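Local coordinates for protein cytochrome P450 (Bacillus megaterium, PDB 5L92) that binds haem and steroids such as corticosterone, and probably oxidises the steroids as a cytochrome P450 monooxygenase, at residues A[165-170]-A[184-189]; A[80-85]-A[229-234]; A[257-262]-A[375-380]. One frame throughout, in Å; residues are numbered along the deposited sequence.

How the contacts relate
The chain first reaches 80-85, the loop between strand 65-66 and helix 91-97. This opens contact 2, which closes only at 229-234, at the start of helix 229-245. Contact 1 lies wholly within that long loop. It closes a short one of its own, joining the end of helix 158-169 to helix 177-207. The nearest atoms of contacts 1 and 2 are about 4 Å apart, and each holds a residue of the corticosterone pocket. Contact 3 follows in series. It ties the end of helix 247-260 to strand 377-378. It lies across the chain's centre from contact 2, about 41 Å away between centres, and away from the haem and substrate sites.

Contact 1. Residues A[165-170]-A[184-189]; sequences SDIIVA and QQEKMK
K187 reaches from helix 177-207 to the C-terminal end of helix 158-169, where I168 and A170 offer their carbonyls. These are the F and G helices of the P450 fold, which form the lid of the substrate pocket. The short axes run 135° apart in direction and come within 8.8 Å.

The tight part is the ammonium group. K187 NZ gives a bond of 2.7 Å to I168 O and a second of 2.7 Å to A170 O. The A170 oxygen receives it in its carbonyl plane, on a lone pair. The I168 oxygen is met from above its plane, 59° out of it. The chain is extended as far as CE, and the turn at chi4 (-113°) sets NZ between these oxygens. The positive charge probably balances the negative end of the helix dipole. A methionine in its place is likely to leave the carbonyls of I168 and A170 without this charged donor.

I167 also packs closely at its branch methyl. I167 CG2 lies 3.4 Å from E186 O. Deeper in, I168 is buried, and its CD1 lies 3.8 Å from K187 O. I168 also touches corticosterone, and its side chain rests on A190 and L194 of the second helix.

The looser side is the outer part of I167 and E186, both partly exposed. Their side chains cross obliquely. I167 CD1 lies 3.8 Å from both CG and OE2 of E186.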
loop_
_atom_site.group_PDB
_atom_site.type_symbol
_atom_site.label_atom_id
_atom_site.label_comp_id
_atom_site.label_asym_id
_atom_site.label_seq_id
_atom_site.Cartn_x
_atom_site.Cartn_y
_atom_site.Cartn_z
ATOM N N SER A 165 1.508 -13.161 -0.079
ATOM C CA SER A 165 1.053 -11.776 -0.070
ATOM C C SER A 165 0.190 -11.479 -1.280
ATOM O O SER A 165 -0.826 -10.796 -1.148
ATOM C CB SER A 165 2.234 -10.801 -0.011
ATOM O OG SER A 165 2.952 -10.892 1.196
ATOM N N ASP A 166 0.565 -11.990 -2.462
ATOM C CA ASP A 166 -0.268 -11.754 -3.644
ATOM C C ASP A 166 -1.642 -12.384 -3.447
ATOM O O ASP A 166 -2.653 -11.757 -3.722
ATOM C CB ASP A 166 0.383 -12.287 -4.929
ATOM C CG ASP A 166 1.666 -11.513 -5.338
ATOM O OD1 ASP A 166 1.904 -10.389 -4.846
ATOM O OD2 ASP A 166 2.452 -12.075 -6.142
ATOM N N ILE A 167 -1.699 -13.596 -2.892
ATOM C CA ILE A 167 -2.999 -14.218 -2.639
ATOM C C ILE A 167 -3.849 -13.327 -1.737
ATOM O O ILE A 167 -5.017 -13.037 -2.046
ATOM C CB ILE A 167 -2.812 -15.623 -2.043
ATOM C CG1 ILE A 167 -2.302 -16.556 -3.147
ATOM C CG2 ILE A 167 -4.138 -16.119 -1.379
ATOM C CD1 ILE A 167 -1.931 -17.959 -2.665
ATOM N N ILE A 168 -3.276 -12.871 -0.614
ATOM C CA ILE A 168 -4.050 -12.104 0.366
ATOM C C ILE A 168 -4.623 -10.827 -0.251
ATOM O O ILE A 168 -5.755 -10.442 0.057
ATOM C CB ILE A 168 -3.208 -11.785 1.620
ATOM C CG1 ILE A 168 -2.873 -13.065 2.393
ATOM C CG2 ILE A 168 -3.973 -10.854 2.543
ATOM C CD1 ILE A 168 -4.106 -13.833 2.892
ATOM N N VAL A 169 -3.859 -10.122 -1.101
ATOM C CA VAL A 169 -4.415 -8.883 -1.678
ATOM C C VAL A 169 -5.151 -9.130 -3.000
ATOM O O VAL A 169 -5.748 -8.193 -3.556
ATOM C CB VAL A 169 -3.348 -7.773 -1.855
ATOM C CG1 VAL A 169 -2.676 -7.399 -0.512
ATOM C CG2 VAL A 169 -2.327 -8.137 -2.912
ATOM N N ALA A 170 -5.152 -10.361 -3.504
ATOM C CA ALA A 170 -5.740 -10.654 -4.805
ATOM C C ALA A 170 -7.241 -10.370 -4.840
ATOM O O ALA A 170 -7.974 -10.603 -3.875
ATOM C CB ALA A 170 -5.470 -12.109 -5.182
ATOM N N GLN A 184 -11.724 -17.052 -1.756
ATOM C CA GLN A 184 -11.856 -16.959 -0.335
ATOM C C GLN A 184 -11.130 -18.112 0.270
ATOM O O GLN A 184 -10.479 -17.953 1.243
ATOM C CB GLN A 184 -13.301 -17.041 0.127
ATOM C CG GLN A 184 -14.204 -15.906 -0.278
ATOM C CD GLN A 184 -13.703 -14.570 0.267
ATOM O OE1 GLN A 184 -13.790 -13.502 -0.544
ATOM N NE2 GLN A 184 -13.238 -14.501 1.406
ATOM N N GLN A 185 -11.253 -19.286 -0.310
ATOM C CA GLN A 185 -10.591 -20.454 0.231
ATOM C C GLN A 185 -9.121 -20.338 0.176
ATOM O O GLN A 185 -8.431 -20.729 1.082
ATOM C CB GLN A 185 -10.973 -21.742 -0.494
ATOM C CG GLN A 185 -12.367 -22.206 -0.231
ATOM C CD GLN A 185 -12.748 -23.399 -1.063
ATOM O OE1 GLN A 185 -11.917 -24.067 -1.655
ATOM N NE2 GLN A 185 -13.993 -23.670 -1.095
ATOM N N GLU A 186 -8.641 -19.812 -0.926
ATOM C CA GLU A 186 -7.207 -19.692 -1.108
ATOM C C GLU A 186 -6.649 -18.633 -0.177
ATOM O O GLU A 186 -5.513 -18.755 0.284
ATOM C CB GLU A 186 -6.878 -19.391 -2.577
ATOM C CG GLU A 186 -5.397 -19.598 -2.960
ATOM C CD GLU A 186 -4.952 -21.071 -2.995
ATOM O OE1 GLU A 186 -5.842 -21.954 -2.928
ATOM O OE2 GLU A 186 -3.705 -21.336 -3.094
ATOM N N LYS A 187 -7.459 -17.634 0.173
ATOM C CA LYS A 187 -7.034 -16.664 1.169
ATOM C C LYS A 187 -6.942 -17.304 2.563
ATOM O O LYS A 187 -5.937 -17.143 3.263
ATOM C CB LYS A 187 -7.983 -15.478 1.150
ATOM C CG LYS A 187 -7.774 -14.593 -0.138
ATOM C CD LYS A 187 -8.695 -13.399 -0.211
ATOM C CE LYS A 187 -8.522 -12.646 -1.530
ATOM N NZ LYS A 187 -7.946 -11.299 -1.316
ATOM N N MET A 188 -7.953 -18.077 2.955
ATOM C CA MET A 188 -7.919 -18.740 4.258
ATOM C C MET A 188 -6.711 -19.664 4.381
ATOM O O MET A 188 -6.052 -19.712 5.424
ATOM C CB MET A 188 -9.215 -19.523 4.473
ATOM C CG MET A 188 -10.435 -18.672 4.682
ATOM S SD MET A 188 -11.915 -19.706 4.653
ATOM C CE MET A 188 -11.928 -20.381 6.328
ATOM N N LYS A 189 -6.382 -20.384 3.318
ATOM C CA LYS A 189 -5.211 -21.250 3.356
ATOM C C LYS A 189 -3.911 -20.453 3.492
ATOM O O LYS A 189 -2.978 -20.886 4.185
ATOM C CB LYS A 189 -5.198 -22.121 2.107
ATOM C CG LYS A 189 -3.909 -22.896 1.894
ATOM C CD LYS A 189 -4.015 -23.872 0.727
ATOM C CE LYS A 189 -2.958 -24.979 0.846
ATOM N NZ LYS A 189 -2.740 -25.662 -0.465
#

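Contact 2. Residues A[80-85]-A[229-234]; sequences LGTSLI and DEEIVG. With HEM (protoporphyrin IX containing Fe), chain C.
T82 and E231 meet by van der Waals contact, their side chains crossing at about a right angle. T82 OG1 lies 3.7 Å from both CA and CG of E231. T82 CG2 meets the end of the E230 side chain crosswise, 3.8 Å from its OE1. Nearer the haem, S83 CB packs 3.7 Å from G234 O, and L80 CD2 approaches the same carbonyl oxygen. The G234 CA lies 4.4 Å from L80 CA. The lack of a side chain at G234 is consistent with this closeness, since a CB would probably crowd T82 OG1.

No hydrogen bond joins the two segments. The polar groups hold the loop itself. L80 O takes both S83 N and S83 OG, the hydroxyl coming in on a lone pair at 2.9 Å. S83 OG sits between the backbone N and the carbonyl carbon (chi1 77°), which turns it back to L80. T82 OG1 is hydrogen-bonded to A79 O.

At the ligands, L84 O comes 3.1 Å from O2D of a haem propionate, I85 CD1 packs on haem CBA, and L80 touches corticosterone. This is the P450 B-C loop, which crosses the start of helix 229-245 and borders both haem and substrate pocket.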
loop_
_atom_site.group_PDB
_atom_site.type_symbol
_atom_site.label_atom_id
_atom_site.label_comp_id
_atom_site.label_asym_id
_atom_site.label_seq_id
_atom_site.Cartn_x
_atom_site.Cartn_y
_atom_site.Cartn_z
ATOM N N LEU A 80 -4.472 -11.830 11.418
ATOM C CA LEU A 80 -4.596 -10.536 10.736
ATOM C C LEU A 80 -5.765 -9.719 11.278
ATOM O O LEU A 80 -5.665 -8.489 11.402
ATOM C CB LEU A 80 -4.757 -10.742 9.235
ATOM C CG LEU A 80 -3.523 -10.570 8.350
ATOM C CD1 LEU A 80 -3.964 -10.816 6.898
ATOM C CD2 LEU A 80 -2.844 -9.162 8.521
ATOM N N GLY A 81 -6.860 -10.380 11.648
ATOM C CA GLY A 81 -8.012 -9.689 12.210
ATOM C C GLY A 81 -7.795 -9.081 13.583
ATOM O O GLY A 81 -8.654 -8.314 14.030
ATOM N N THR A 82 -6.690 -9.398 14.258
ATOM C CA THR A 82 -6.327 -8.753 15.519
ATOM C C THR A 82 -5.306 -7.637 15.335
ATOM O O THR A 82 -4.957 -6.961 16.308
ATOM C CB THR A 82 -5.774 -9.796 16.526
ATOM O OG1 THR A 82 -4.406 -10.126 16.236
ATOM C CG2 THR A 82 -6.601 -11.070 16.479
ATOM N N SER A 83 -4.818 -7.426 14.125
ATOM C CA SER A 83 -3.797 -6.419 13.918
ATOM C C SER A 83 -4.392 -5.008 13.842
ATOM O O SER A 83 -5.598 -4.798 13.639
ATOM C CB SER A 83 -2.993 -6.732 12.658
ATOM O OG SER A 83 -3.713 -6.392 11.476
ATOM N N LEU A 84 -3.494 -4.040 14.042
ATOM C CA LEU A 84 -3.747 -2.607 14.023
ATOM C C LEU A 84 -4.765 -2.167 12.996
ATOM O O LEU A 84 -5.628 -1.349 13.304
ATOM C CB LEU A 84 -2.457 -1.848 13.722
ATOM C CG LEU A 84 -1.463 -1.654 14.838
ATOM C CD1 LEU A 84 -0.275 -0.949 14.219
ATOM C CD2 LEU A 84 -2.035 -0.853 15.970
ATOM N N ILE A 85 -4.659 -2.679 11.770
ATOM C CA ILE A 85 -5.515 -2.185 10.696
ATOM C C ILE A 85 -6.973 -2.580 10.865
ATOM O O ILE A 85 -7.841 -1.970 10.222
ATOM C CB ILE A 85 -4.981 -2.662 9.325
ATOM C CG1 ILE A 85 -5.614 -1.846 8.195
ATOM C CG2 ILE A 85 -5.221 -4.157 9.108
ATOM C CD1 ILE A 85 -4.826 -1.852 6.883
ATOM N N ASP A 229 0.485 -13.558 21.775
ATOM C CA ASP A 229 1.308 -14.036 20.682
ATOM C C ASP A 229 0.584 -13.932 19.354
ATOM O O ASP A 229 1.218 -13.619 18.342
ATOM C CB ASP A 229 1.747 -15.470 20.920
ATOM C CG ASP A 229 2.866 -15.568 21.923
ATOM O OD1 ASP A 229 3.482 -14.537 22.256
ATOM O OD2 ASP A 229 3.147 -16.688 22.383
ATOM N N GLU A 230 -0.728 -14.202 19.333
ATOM C CA GLU A 230 -1.501 -14.020 18.112
ATOM C C GLU A 230 -1.381 -12.584 17.615
ATOM O O GLU A 230 -1.379 -12.334 16.402
ATOM C CB GLU A 230 -2.975 -14.389 18.353
ATOM C CG GLU A 230 -3.860 -14.428 17.087
ATOM C CD GLU A 230 -5.333 -14.643 17.379
ATOM O OE1 GLU A 230 -5.799 -14.256 18.469
ATOM O OE2 GLU A 230 -6.029 -15.196 16.515
ATOM N N GLU A 231 -1.303 -11.626 18.539
ATOM C CA GLU A 231 -1.226 -10.222 18.141
ATOM C C GLU A 231 0.127 -9.909 17.509
ATOM O O GLU A 231 0.200 -9.183 16.507
ATOM C CB GLU A 231 -1.513 -9.333 19.344
ATOM C CG GLU A 231 -3.017 -9.157 19.578
ATOM C CD GLU A 231 -3.389 -8.536 20.931
ATOM O OE1 GLU A 231 -2.480 -8.183 21.708
ATOM O OE2 GLU A 231 -4.598 -8.405 21.215
ATOM N N ILE A 232 1.197 -10.508 18.032
ATOM C CA ILE A 232 2.502 -10.332 17.418
ATOM C C ILE A 232 2.525 -10.963 16.030
ATOM O O ILE A 232 3.045 -10.373 15.071
ATOM C CB ILE A 232 3.606 -10.904 18.333
ATOM C CG1 ILE A 232 3.526 -10.227 19.700
ATOM C CG2 ILE A 232 5.009 -10.725 17.679
ATOM C CD1 ILE A 232 4.591 -10.645 20.643
ATOM N N VAL A 233 1.955 -12.162 15.896
ATOM C CA VAL A 233 1.847 -12.795 14.584
ATOM C C VAL A 233 1.057 -11.908 13.625
ATOM O O VAL A 233 1.464 -11.697 12.481
ATOM C CB VAL A 233 1.228 -14.198 14.715
ATOM C CG1 VAL A 233 0.775 -14.757 13.362
ATOM C CG2 VAL A 233 2.260 -15.143 15.310
ATOM N N GLY A 234 -0.083 -11.384 14.078
ATOM C CA GLY A 234 -0.920 -10.570 13.205
ATOM C C GLY A 234 -0.200 -9.323 12.698
ATOM O O GLY A 234 -0.266 -8.991 11.512
HETATM C CHA HEM C . -2.038 1.553 7.127
HETATM C CHB HEM C . -1.085 2.864 2.512
HETATM C CHC HEM C . 3.458 1.347 2.926
HETATM C CHD HEM C . 2.336 -0.384 7.306
HETATM C C1A HEM C . -2.143 2.084 5.847
HETATM C C2A HEM C . -3.297 2.784 5.327
HETATM C C3A HEM C . -3.037 3.129 4.057
HETATM C C4A HEM C . -1.700 2.689 3.732
HETATM C CMA HEM C . -3.984 3.892 3.109
HETATM C CAA HEM C . -4.617 3.064 6.097
HETATM C CBA HEM C . -5.414 1.788 6.374
HETATM C CGA HEM C . -6.825 2.081 6.810
HETATM O O1A HEM C . -7.132 3.211 7.212
HETATM O O2A HEM C . -7.686 1.189 6.743
HETATM C C1B HEM C . 0.233 2.622 2.206
HETATM C C2B HEM C . 0.956 3.034 1.010
HETATM C C3B HEM C . 2.215 2.586 1.142
HETATM C C4B HEM C . 2.312 1.883 2.406
HETATM C CMB HEM C . 0.355 3.863 -0.142
HETATM C CAB HEM C . 3.439 2.759 0.218
HETATM C CBB HEM C . 3.550 3.761 -0.669
HETATM C C1C HEM C . 3.552 0.746 4.160
HETATM C C2C HEM C . 4.702 0.052 4.672
HETATM C C3C HEM C . 4.396 -0.403 5.874
HETATM C C4C HEM C . 3.029 -0.067 6.165
HETATM C CMC HEM C . 6.087 -0.100 3.992
HETATM C CAC HEM C . 5.388 -1.218 6.713
HETATM C CBC HEM C . 5.739 -0.800 7.925
HETATM C C1D HEM C . 1.064 -0.024 7.647
HETATM C C2D HEM C . 0.408 -0.378 8.890
HETATM C C3D HEM C . -0.819 0.163 8.863
HETATM C C4D HEM C . -0.956 0.854 7.585
HETATM C CMD HEM C . 1.087 -1.242 9.986
HETATM C CAD HEM C . -1.930 0.093 9.940
HETATM C CBD HEM C . -1.874 1.320 10.873
HETATM C CGD HEM C . -3.024 1.394 11.858
HETATM O O1D HEM C . -2.900 2.085 12.894
HETATM O O2D HEM C . -4.105 0.792 11.631
HETATM N NA HEM C . -1.165 2.036 4.862
HETATM N NB HEM C . 1.092 1.910 3.014
HETATM N NC HEM C . 2.540 0.643 5.098
HETATM N ND HEM C . 0.189 0.693 6.875
HETATM FE FE HEM C . 0.729 1.385 5.002
#

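Contact 3. Residues A[257-262]-A[375-380]; sequences CLMEDK and QMDWSP
K262 NZ bonds to two acceptors at once, D377 OD1 across the contact and M259 O in its own segment. The first is a salt bridge of 2.8 Å, with the ammonium above the carboxylate plane, 47° out of it. The second is 3.1 Å, and M259 O uses a lone pair. Bends at chi2 (-59°) and chi4 (-49°) fold K262 back to reach both M259 O and D377 OD1. D377 OD1 also takes a weak bond from its neighbour W378 N, which may help to hold the carboxylate.

Beside this polar pair, M259 and W378 pack closely. M259 CB stands over one face of the six-membered ring, 3.5 Å from its centroid. Its nearest ring atom is W378 CZ2, at 3.3 Å. Further along, M259 SD is above the five-membered ring at 5.4 Å from the centroid, a distant Met-aromatic contact. The sulfur also lies 3.5 Å from M376 O. M259 CE ends on M376 CG at 3.8 Å, the two thioether chains crossing at about a right angle. Y256 meets the tryptophan edge-to-face.

The strand pairs with 399-401 through backbone bonds between D377 and R401. The contact thus packs the end of helix 247-260, and the start of helix 262-270, against the outer strand of the small antiparallel sheet 131-133/399-401/377-378 in the P450 fold.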
loop_
_atom_site.group_PDB
_atom_site.type_symbol
_atom_site.label_atom_id
_atom_site.label_comp_id
_atom_site.label_asym_id
_atom_site.label_seq_id
_atom_site.Cartn_x
_atom_site.Cartn_y
_atom_site.Cartn_z
ATOM N N CYS A 257 4.508 7.204 -14.404
ATOM C CA CYS A 257 4.055 8.576 -14.615
ATOM C C CYS A 257 5.105 9.400 -15.364
ATOM O O CYS A 257 4.747 10.217 -16.229
ATOM C CB CYS A 257 3.723 9.253 -13.292
ATOM S SG CYS A 257 2.169 8.725 -12.473
ATOM N N LEU A 258 6.402 9.183 -15.067
ATOM C CA LEU A 258 7.463 9.966 -15.688
ATOM C C LEU A 258 7.667 9.581 -17.141
ATOM O O LEU A 258 8.044 10.430 -17.962
ATOM C CB LEU A 258 8.777 9.830 -14.889
ATOM C CG LEU A 258 8.724 10.387 -13.475
ATOM C CD1 LEU A 258 9.972 10.010 -12.723
ATOM C CD2 LEU A 258 8.486 11.888 -13.365
ATOM N N MET A 259 7.406 8.323 -17.478
ATOM C CA MET A 259 7.443 7.872 -18.857
ATOM C C MET A 259 6.218 8.330 -19.639
ATOM O O MET A 259 6.317 8.616 -20.839
ATOM C CB MET A 259 7.563 6.355 -18.905
ATOM C CG MET A 259 8.900 5.807 -18.306
ATOM S SD MET A 259 10.400 6.285 -19.169
ATOM C CE MET A 259 10.847 7.727 -18.223
ATOM N N GLU A 260 5.058 8.365 -18.986
ATOM C CA GLU A 260 3.862 8.878 -19.634
ATOM C C GLU A 260 4.040 10.340 -20.017
ATOM O O GLU A 260 3.655 10.737 -21.113
ATOM C CB GLU A 260 2.655 8.715 -18.703
ATOM C CG GLU A 260 1.328 8.913 -19.372
ATOM C CD GLU A 260 0.174 8.370 -18.508
ATOM O OE1 GLU A 260 0.217 8.500 -17.251
ATOM O OE2 GLU A 260 -0.746 7.775 -19.093
ATOM N N ASP A 261 4.592 11.163 -19.114
ATOM C CA ASP A 261 4.773 12.611 -19.354
ATOM C C ASP A 261 6.257 12.972 -19.322
ATOM O O ASP A 261 6.813 13.354 -18.279
ATOM C CB ASP A 261 4.025 13.481 -18.345
ATOM C CG ASP A 261 4.302 14.962 -18.563
ATOM O OD1 ASP A 261 4.753 15.308 -19.670
ATOM O OD2 ASP A 261 4.042 15.773 -17.650
ATOM N N LYS A 262 6.881 12.912 -20.493
ATOM C CA LYS A 262 8.307 13.190 -20.578
ATOM C C LYS A 262 8.654 14.621 -20.206
ATOM O O LYS A 262 9.785 14.864 -19.764
ATOM C CB LYS A 262 8.815 12.857 -21.981
ATOM C CG LYS A 262 8.682 11.388 -22.300
ATOM C CD LYS A 262 9.461 10.554 -21.307
ATOM C CE LYS A 262 9.931 9.256 -21.947
ATOM N NZ LYS A 262 8.792 8.578 -22.673
ATOM N N GLN A 375 18.042 8.562 -20.002
ATOM C CA GLN A 375 17.438 8.412 -21.278
ATOM C C GLN A 375 16.530 7.194 -21.342
ATOM O O GLN A 375 16.173 6.762 -22.397
ATOM C CB GLN A 375 18.502 8.363 -22.350
ATOM C CG GLN A 375 19.394 9.570 -22.418
ATOM C CD GLN A 375 18.625 10.864 -22.374
ATOM O OE1 GLN A 375 17.749 11.111 -23.194
ATOM N NE2 GLN A 375 18.933 11.689 -21.407
ATOM N N MET A 376 16.150 6.670 -20.197
ATOM C CA MET A 376 15.273 5.531 -20.135
ATOM C C MET A 376 13.911 5.752 -20.802
ATOM O O MET A 376 13.397 6.823 -20.825
ATOM C CB MET A 376 15.104 5.036 -18.689
ATOM C CG MET A 376 13.999 5.658 -17.871
ATOM S SD MET A 376 13.795 5.001 -16.213
ATOM C CE MET A 376 14.591 6.226 -15.299
ATOM N N ASP A 377 13.367 4.696 -21.359
ATOM C CA ASP A 377 12.074 4.740 -21.998
ATOM C C ASP A 377 11.473 3.354 -22.045
ATOM O O ASP A 377 12.108 2.394 -21.719
ATOM C CB ASP A 377 12.185 5.359 -23.385
ATOM C CG ASP A 377 10.889 6.043 -23.857
ATOM O OD1 ASP A 377 9.895 6.059 -23.174
ATOM O OD2 ASP A 377 10.885 6.560 -24.939
ATOM N N TRP A 378 10.223 3.282 -22.438
ATOM C CA TRP A 378 9.555 2.029 -22.542
ATOM C C TRP A 378 10.356 1.110 -23.430
ATOM O O TRP A 378 10.866 1.517 -24.417
ATOM C CB TRP A 378 8.171 2.166 -23.165
ATOM C CG TRP A 378 7.366 3.325 -22.812
ATOM C CD1 TRP A 378 7.200 4.406 -23.544
ATOM C CD2 TRP A 378 6.555 3.492 -21.665
ATOM N NE1 TRP A 378 6.379 5.262 -22.940
ATOM C CE2 TRP A 378 5.952 4.716 -21.776
ATOM C CE3 TRP A 378 6.290 2.726 -20.555
ATOM C CZ2 TRP A 378 5.112 5.199 -20.824
ATOM C CZ3 TRP A 378 5.477 3.197 -19.636
ATOM C CH2 TRP A 378 4.884 4.414 -19.761
ATOM N N SER A 379 10.439 -0.144 -23.073
ATOM C CA SER A 379 11.108 -1.100 -23.901
ATOM C C SER A 379 10.153 -1.533 -24.986
ATOM O O SER A 379 8.986 -1.421 -24.834
ATOM C CB SER A 379 11.600 -2.254 -23.059
ATOM O OG SER A 379 11.108 -3.491 -23.442
ATOM N N PRO A 380 10.749 -2.093 -26.097
ATOM C CA PRO A 380 9.821 -2.571 -27.124
ATOM C C PRO A 380 8.908 -3.687 -26.652
ATOM O O PRO A 380 7.946 -3.937 -27.286
ATOM C CB PRO A 380 10.714 -3.063 -28.239
ATOM C CG PRO A 380 11.995 -2.392 -28.057
ATOM C CD PRO A 380 12.167 -2.331 -26.616
#